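Local coordinates for putative PAS/PAC sensor protein (Nakamurella multipartita DSM 44233, PDB 6HMJ) that senses blue light through a bound flavin mononucleotide and mediates RNA binding and translational regulation, probably through its ANTAR domain, at residues V262-N265 and P266-R270; G227-T231 and A232-G236; F150-A154 and D155-A159. All blocks are in the same frame, centred on the assembly; numbering follows the deposited sequence.

Contact 1: residues V262-N265 and P266-R270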
loop_
_atom_site.group_PDB
_atom_site.type_symbol
_atom_site.label_atom_id
_atom_site.label_comp_id
_atom_site.label_asym_id
_atom_site.label_seq_id
_atom_site.Cartn_x
_atom_site.Cartn_y
_atom_site.Cartn_z
ATOM N N VAL A 262 38.759 -1.673 -27.660
ATOM C CA VAL A 262 39.171 -0.760 -28.721
ATOM C C VAL A 262 38.060 0.190 -29.143
ATOM O O VAL A 262 38.320 1.098 -29.945
ATOM C CB VAL A 262 39.716 -1.523 -29.947
ATOM C CG1 VAL A 262 40.956 -2.310 -29.563
ATOM C CG2 VAL A 262 38.665 -2.458 -30.519
ATOM N N TYR A 263 36.840 0.019 -28.633
ATOM C CA TYR A 263 35.764 0.967 -28.877
ATOM C C TYR A 263 34.743 0.897 -27.749
ATOM O O TYR A 263 34.475 -0.173 -27.197
ATOM C CB TYR A 263 35.052 0.718 -30.211
ATOM C CG TYR A 263 33.885 1.656 -30.412
ATOM C CD1 TYR A 263 34.086 2.970 -30.811
ATOM C CD2 TYR A 263 32.583 1.235 -30.177
ATOM C CE1 TYR A 263 33.023 3.834 -30.981
ATOM C CE2 TYR A 263 31.514 2.092 -30.346
ATOM C CZ TYR A 263 31.737 3.389 -30.746
ATOM O OH TYR A 263 30.668 4.242 -30.915
ATOM N N ALA A 264 34.165 2.054 -27.428
ATOM C CA ALA A 264 33.086 2.142 -26.447
ATOM C C ALA A 264 32.314 3.426 -26.708
ATOM O O ALA A 264 32.908 4.510 -26.727
ATOM C CB ALA A 264 33.634 2.116 -25.020
ATOM N N ASN A 265 31.008 3.313 -26.911
ATOM C CA ASN A 265 30.178 4.456 -27.275
ATOM C C ASN A 265 29.683 5.172 -26.029
ATOM O O ASN A 265 29.764 4.654 -24.913
ATOM C CB ASN A 265 29.016 3.987 -28.147
ATOM C CG ASN A 265 28.017 3.129 -27.387
ATOM O OD1 ASN A 265 28.250 2.745 -26.244
ATOM N ND2 ASN A 265 26.899 2.815 -28.032
ATOM N N PRO A 266 29.151 6.387 -26.186
ATOM C CA PRO A 266 28.716 7.151 -25.003
ATOM C C PRO A 266 27.660 6.447 -24.166
ATOM O O PRO A 266 27.629 6.640 -22.943
ATOM C CB PRO A 266 28.177 8.456 -25.608
ATOM C CG PRO A 266 28.872 8.581 -26.921
ATOM C CD PRO A 266 29.034 7.176 -27.425
ATOM N N ALA A 267 26.784 5.646 -24.779
ATOM C CA ALA A 267 25.803 4.903 -23.994
ATOM C C ALA A 267 26.496 3.998 -22.987
ATOM O O ALA A 267 26.007 3.807 -21.866
ATOM C CB ALA A 267 24.898 4.086 -24.914
ATOM N N PHE A 268 27.641 3.433 -23.369
ATOM C CA PHE A 268 28.448 2.679 -22.418
ATOM C C PHE A 268 28.988 3.593 -21.326
ATOM O O PHE A 268 29.034 3.209 -20.151
ATOM C CB PHE A 268 29.589 1.973 -23.151
ATOM C CG PHE A 268 30.488 1.177 -22.255
ATOM C CD1 PHE A 268 31.624 1.750 -21.708
ATOM C CD2 PHE A 268 30.205 -0.148 -21.968
ATOM C CE1 PHE A 268 32.458 1.020 -20.886
ATOM C CE2 PHE A 268 31.034 -0.883 -21.148
ATOM C CZ PHE A 268 32.164 -0.296 -20.605
ATOM N N GLU A 269 29.387 4.815 -21.692
ATOM C CA GLU A 269 29.900 5.748 -20.696
ATOM C C GLU A 269 28.828 6.109 -19.677
ATOM O O GLU A 269 29.098 6.148 -18.471
ATOM C CB GLU A 269 30.437 7.003 -21.385
ATOM C CG GLU A 269 31.540 6.723 -22.409
ATOM C CD GLU A 269 32.151 7.987 -22.991
ATOM O OE1 GLU A 269 31.948 9.076 -22.414
ATOM O OE2 GLU A 269 32.849 7.888 -24.023
ATOM N N ARG A 270 27.600 6.366 -20.138
ATOM C CA ARG A 270 26.510 6.643 -19.207
ATOM C C ARG A 270 26.212 5.431 -18.334
ATOM O O ARG A 270 25.987 5.566 -17.126
ATOM C CB ARG A 270 25.254 7.083 -19.961
ATOM C CG ARG A 270 25.328 8.493 -20.528
ATOM C CD ARG A 270 24.036 8.891 -21.235
ATOM N NE ARG A 270 24.226 9.110 -22.667
ATOM C CZ ARG A 270 23.829 8.276 -23.630
ATOM N NH1 ARG A 270 23.207 7.141 -23.337
ATOM N NH2 ARG A 270 24.059 8.584 -24.899
#
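N265 and F268 meet where strand 261-264 gives way to helix 266-272. Their side chains cross at about a right angle, with the amide and ring planes 41° apart. The N265 side chain folds back over the helix start, its CG between the backbone N and the carbonyl carbon (chi1 68°). N265 OD1 accepts F268 N at 3.0 Å. The donor stands above the amide plane, not on a lone pair. OD1 also accepts I249 N, while ND2 gives its hydrogens to V247 O and A242 O, so both ends of the buried amide are bonded. With an alanine here, F268 N would probably keep only its weak bond to N265 O, and I249 N and the V247 and A242 carbonyls would lose a mate. N265 O continues the cap, accepting E269 N at 3.2 Å. The first bond of F268 points toward the strand, but the ring leads away (CG anti to the backbone N, chi1 179°). Its CD1 stays 3.9 Å from A264 CB. The F268 side chain touches Q347, an FMN-binding residue, and lies about 5 Å from the flavin. This is an asparagine N-cap at a strand-to-helix junction of the PAS fold, beside the chromophore pocket.

Contact 2: residues G227-T231 and A232-G236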
loop_
_atom_site.group_PDB
_atom_site.type_symbol
_atom_site.label_atom_id
_atom_site.label_comp_id
_atom_site.label_asym_id
_atom_site.label_seq_id
_atom_site.Cartn_x
_atom_site.Cartn_y
_atom_site.Cartn_z
ATOM N N GLY A 227 22.056 -3.432 -46.101
ATOM C CA GLY A 227 20.951 -2.889 -46.866
ATOM C C GLY A 227 21.441 -2.163 -48.099
ATOM O O GLY A 227 22.331 -2.629 -48.819
ATOM N N LEU A 228 20.847 -0.998 -48.350
ATOM C CA LEU A 228 21.160 -0.194 -49.520
ATOM C C LEU A 228 22.015 1.017 -49.170
ATOM O O LEU A 228 22.050 1.987 -49.933
ATOM C CB LEU A 228 19.873 0.237 -50.222
ATOM C CG LEU A 228 18.956 -0.931 -50.595
ATOM C CD1 LEU A 228 17.662 -0.435 -51.213
ATOM C CD2 LEU A 228 19.667 -1.889 -51.538
ATOM N N ILE A 229 22.697 0.979 -48.030
ATOM C CA ILE A 229 23.665 2.032 -47.717
ATOM C C ILE A 229 24.758 2.029 -48.778
ATOM O O ILE A 229 25.307 0.956 -49.095
ATOM C CB ILE A 229 24.269 1.817 -46.315
ATOM C CG1 ILE A 229 23.175 1.857 -45.243
ATOM C CG2 ILE A 229 25.379 2.834 -46.062
ATOM C CD1 ILE A 229 23.660 1.492 -43.853
ATOM N N PRO A 230 25.123 3.174 -49.355
ATOM C CA PRO A 230 26.274 3.191 -50.266
ATOM C C PRO A 230 27.524 2.710 -49.547
ATOM O O PRO A 230 27.881 3.219 -48.482
ATOM C CB PRO A 230 26.381 4.662 -50.678
ATOM C CG PRO A 230 25.037 5.239 -50.415
ATOM C CD PRO A 230 24.497 4.502 -49.233
ATOM N N THR A 231 28.198 1.720 -50.140
ATOM C CA THR A 231 29.290 1.061 -49.435
ATOM C C THR A 231 30.398 2.042 -49.078
ATOM O O THR A 231 31.152 1.809 -48.126
ATOM C CB THR A 231 29.852 -0.087 -50.271
ATOM O OG1 THR A 231 30.627 0.442 -51.349
ATOM C CG2 THR A 231 28.727 -0.949 -50.831
ATOM N N ALA A 232 30.519 3.139 -49.829
ATOM C CA ALA A 232 31.514 4.153 -49.500
ATOM C C ALA A 232 31.109 4.936 -48.257
ATOM O O ALA A 232 31.946 5.217 -47.392
ATOM C CB ALA A 232 31.715 5.096 -50.685
ATOM N N LEU A 233 29.834 5.309 -48.157
ATOM C CA LEU A 233 29.330 6.057 -47.013
ATOM C C LEU A 233 29.051 5.177 -45.801
ATOM O O LEU A 233 28.643 5.702 -44.758
ATOM C CB LEU A 233 28.051 6.806 -47.403
ATOM C CG LEU A 233 28.191 7.840 -48.522
ATOM C CD1 LEU A 233 26.852 8.500 -48.805
ATOM C CD2 LEU A 233 29.238 8.884 -48.172
ATOM N N LEU A 234 29.257 3.864 -45.906
ATOM C CA LEU A 234 28.896 2.971 -44.807
ATOM C C LEU A 234 29.708 3.251 -43.551
ATOM O O LEU A 234 29.107 3.378 -42.471
ATOM C CB LEU A 234 29.048 1.517 -45.264
ATOM C CG LEU A 234 28.707 0.417 -44.258
ATOM C CD1 LEU A 234 28.271 -0.842 -45.003
ATOM C CD2 LEU A 234 29.877 0.112 -43.330
ATOM N N PRO A 235 31.040 3.350 -43.600
ATOM C CA PRO A 235 31.784 3.597 -42.350
ATOM C C PRO A 235 31.309 4.836 -41.612
ATOM O O PRO A 235 31.083 4.783 -40.395
ATOM C CB PRO A 235 33.237 3.731 -42.830
ATOM C CG PRO A 235 33.277 3.009 -44.130
ATOM C CD PRO A 235 31.940 3.241 -44.762
ATOM N N GLY A 236 31.150 5.957 -42.319
ATOM C CA GLY A 236 30.684 7.170 -41.667
ATOM C C GLY A 236 29.270 7.045 -41.135
ATOM O O GLY A 236 28.970 7.502 -40.029
#
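I229 and L234 make the main apolar contact of this turn into helix 234-244. I229 CG2 comes over the L234 backbone, 3.7 Å from L234 CA, and is 4.0 Å from L234 CB. The two side chains cross at about a right angle. The branch reaches the helix because CG2 lies anti to the I229 backbone N. I229 also packs on I237 and L238, further along the same helix. A second apolar pair is P230 with L233, each next to a member of the first. P230 CG touches L233 CD1 at 4.1 Å, one ring carbon against one methyl, and the two side chains cross obliquely.

The polar contacts are between backbone atoms. P230 O points at the start of the helix, with L233 N at 2.9 Å and L234 N at 3.0 Å. T231 O is met by carbon: L234 CB lies 3.6 Å from it and P235 CD 3.7 Å from it. P235 has no N-H to give, so it cannot supply a helical bond back to T231 O.

The second subunit covers much of this turn: P230 packs on H342 of the second subunit, L233 on T341 and L234 on T239 of that same chain, and L228 makes backbone hydrogen bonds to it.

The chemistry is therefore that of a mainly apolar helix entry. A proline in the first turn costs little there, and the leucines serve both the local turn and the dimer interface.

Contact 3: residues F150-A154 and D155-A159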
loop_
_atom_site.group_PDB
_atom_site.type_symbol
_atom_site.label_atom_id
_atom_site.label_comp_id
_atom_site.label_asym_id
_atom_site.label_seq_id
_atom_site.Cartn_x
_atom_site.Cartn_y
_atom_site.Cartn_z
ATOM N N PHE A 150 6.098 -5.487 -8.840
ATOM C CA PHE A 150 6.694 -6.631 -9.514
ATOM C C PHE A 150 5.792 -7.223 -10.590
ATOM O O PHE A 150 6.141 -8.255 -11.172
ATOM C CB PHE A 150 7.044 -7.730 -8.500
ATOM C CG PHE A 150 8.029 -7.304 -7.446
ATOM C CD1 PHE A 150 9.372 -7.176 -7.749
ATOM C CD2 PHE A 150 7.615 -7.056 -6.148
ATOM C CE1 PHE A 150 10.280 -6.794 -6.783
ATOM C CE2 PHE A 150 8.525 -6.675 -5.176
ATOM C CZ PHE A 150 9.854 -6.545 -5.494
ATOM N N ASP A 151 4.647 -6.603 -10.863
ATOM C CA ASP A 151 3.699 -7.087 -11.864
ATOM C C ASP A 151 3.387 -8.570 -11.656
ATOM O O ASP A 151 3.664 -9.423 -12.502
ATOM C CB ASP A 151 4.225 -6.830 -13.278
ATOM C CG ASP A 151 3.202 -7.156 -14.353
ATOM O OD1 ASP A 151 2.068 -6.640 -14.273
ATOM O OD2 ASP A 151 3.533 -7.925 -15.283
ATOM N N VAL A 152 2.788 -8.864 -10.500
ATOM C CA VAL A 152 2.313 -10.199 -10.168
ATOM C C VAL A 152 0.873 -10.075 -9.691
ATOM O O VAL A 152 0.418 -8.998 -9.298
ATOM C CB VAL A 152 3.184 -10.890 -9.095
ATOM C CG1 VAL A 152 4.612 -11.040 -9.590
ATOM C CG2 VAL A 152 3.151 -10.106 -7.788
ATOM N N ASP A 153 0.156 -11.197 -9.718
ATOM C CA ASP A 153 -1.245 -11.192 -9.318
ATOM C C ASP A 153 -1.360 -11.132 -7.795
ATOM O O ASP A 153 -0.364 -11.114 -7.065
ATOM C CB ASP A 153 -1.968 -12.405 -9.902
ATOM C CG ASP A 153 -1.496 -13.722 -9.317
ATOM O OD1 ASP A 153 -1.033 -13.749 -8.158
ATOM O OD2 ASP A 153 -1.597 -14.744 -10.028
ATOM N N ALA A 154 -2.600 -11.109 -7.302
ATOM C CA ALA A 154 -2.825 -10.876 -5.878
ATOM C C ALA A 154 -2.375 -12.061 -5.034
ATOM O O ALA A 154 -1.797 -11.874 -3.959
ATOM C CB ALA A 154 -4.299 -10.572 -5.627
ATOM N N ASP A 155 -2.642 -13.287 -5.490
ATOM C CA ASP A 155 -2.196 -14.460 -4.745
ATOM C C ASP A 155 -0.676 -14.501 -4.651
ATOM O O ASP A 155 -0.114 -14.723 -3.572
ATOM C CB ASP A 155 -2.735 -15.732 -5.396
ATOM C CG ASP A 155 -4.232 -15.886 -5.218
ATOM O OD1 ASP A 155 -4.715 -15.767 -4.069
ATOM O OD2 ASP A 155 -4.930 -16.115 -6.228
ATOM N N GLN A 156 0.011 -14.286 -5.777
ATOM C CA GLN A 156 1.470 -14.240 -5.763
ATOM C C GLN A 156 1.970 -13.125 -4.851
ATOM O O GLN A 156 2.885 -13.329 -4.044
ATOM C CB GLN A 156 1.999 -14.050 -7.185
ATOM C CG GLN A 156 1.669 -15.198 -8.123
ATOM C CD GLN A 156 2.056 -14.912 -9.560
ATOM O OE1 GLN A 156 1.884 -13.796 -10.054
ATOM N NE2 GLN A 156 2.578 -15.924 -10.242
ATOM N N ALA A 157 1.386 -11.931 -4.977
ATOM C CA ALA A 157 1.780 -10.819 -4.120
ATOM C C ALA A 157 1.587 -11.173 -2.652
ATOM O O ALA A 157 2.462 -10.918 -1.816
ATOM C CB ALA A 157 0.977 -9.571 -4.480
ATOM N N PHE A 158 0.434 -11.755 -2.321
ATOM C CA PHE A 158 0.171 -12.154 -0.944
ATOM C C PHE A 158 1.112 -13.266 -0.505
ATOM O O PHE A 158 1.578 -13.276 0.641
ATOM C CB PHE A 158 -1.286 -12.592 -0.802
ATOM C CG PHE A 158 -1.711 -12.821 0.616
ATOM C CD1 PHE A 158 -2.001 -11.753 1.446
ATOM C CD2 PHE A 158 -1.825 -14.105 1.118
ATOM C CE1 PHE A 158 -2.392 -11.960 2.750
ATOM C CE2 PHE A 158 -2.216 -14.318 2.422
ATOM C CZ PHE A 158 -2.500 -13.245 3.239
ATOM N N ALA A 159 1.404 -14.215 -1.398
ATOM C CA ALA A 159 2.339 -15.281 -1.057
ATOM C C ALA A 159 3.721 -14.722 -0.748
ATOM O O ALA A 159 4.380 -15.167 0.199
ATOM C CB ALA A 159 2.411 -16.299 -2.195
#
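A capping box opens helix 154-167, formed by D153 at the N-cap and Q156 three residues on. Each residue's side chain bonds the other's backbone N. Q156 N donates to D153 OD1 at 2.7 Å, nearly straight (168°), and meets the oxygen almost head-on to its C-O bond. In return D153 N donates to Q156 OE1 at 3.1 Å, in the plane of the amide and on a lone pair. D153 CG sits between its backbone N and carbonyl carbon (chi1 67°), which turns the carboxylate back over the first turn. The carboxylate and amide planes are 39° apart. The negative carboxylate at the positive end of the helix dipole is probably a favourable pairing.

The box follows a Schellman motif that ends helix 114-149, with D151 at positive phi as its C-prime residue. The turn thus joins two helices of the ANTAR domain, a family linked to RNA binding. D151 OD1 forms a salt bridge with R195 of the second subunit.

V152 is buried and points toward the new helix. Its CG2 is 4.0 Å from A157 CB, and its CB lies beside the Q156 amide. V152 also packs on L360 and Q156 on L363, both from helix 351-372. The regular helical bonds start at once: A157 N donates to D153 O at 2.8 Å, and F158 N to A154 O at 2.8 Å.

In the fold
Along the chain contact 3 comes first, then contact 2, then contact 1. Contact 3 lies in the ANTAR domain. Its centre is about 38 Å from that of contact 1 and about 50 Å from that of contact 2. Contacts 1 and 2 are closer, with centres about 22 Å apart and nearest atoms about 10 Å apart. Helix 234-244 relates them: it starts in contact 2, and its A242 and H243 pack on Y263 and P266 of contact 1. All three contacts touch the second subunit. I229 of that subunit packs on V262 and Y263, so contact 2 of one chain meets contact 1 of the other. Dimerisation thus involves both the flavin domain and the ANTAR domain.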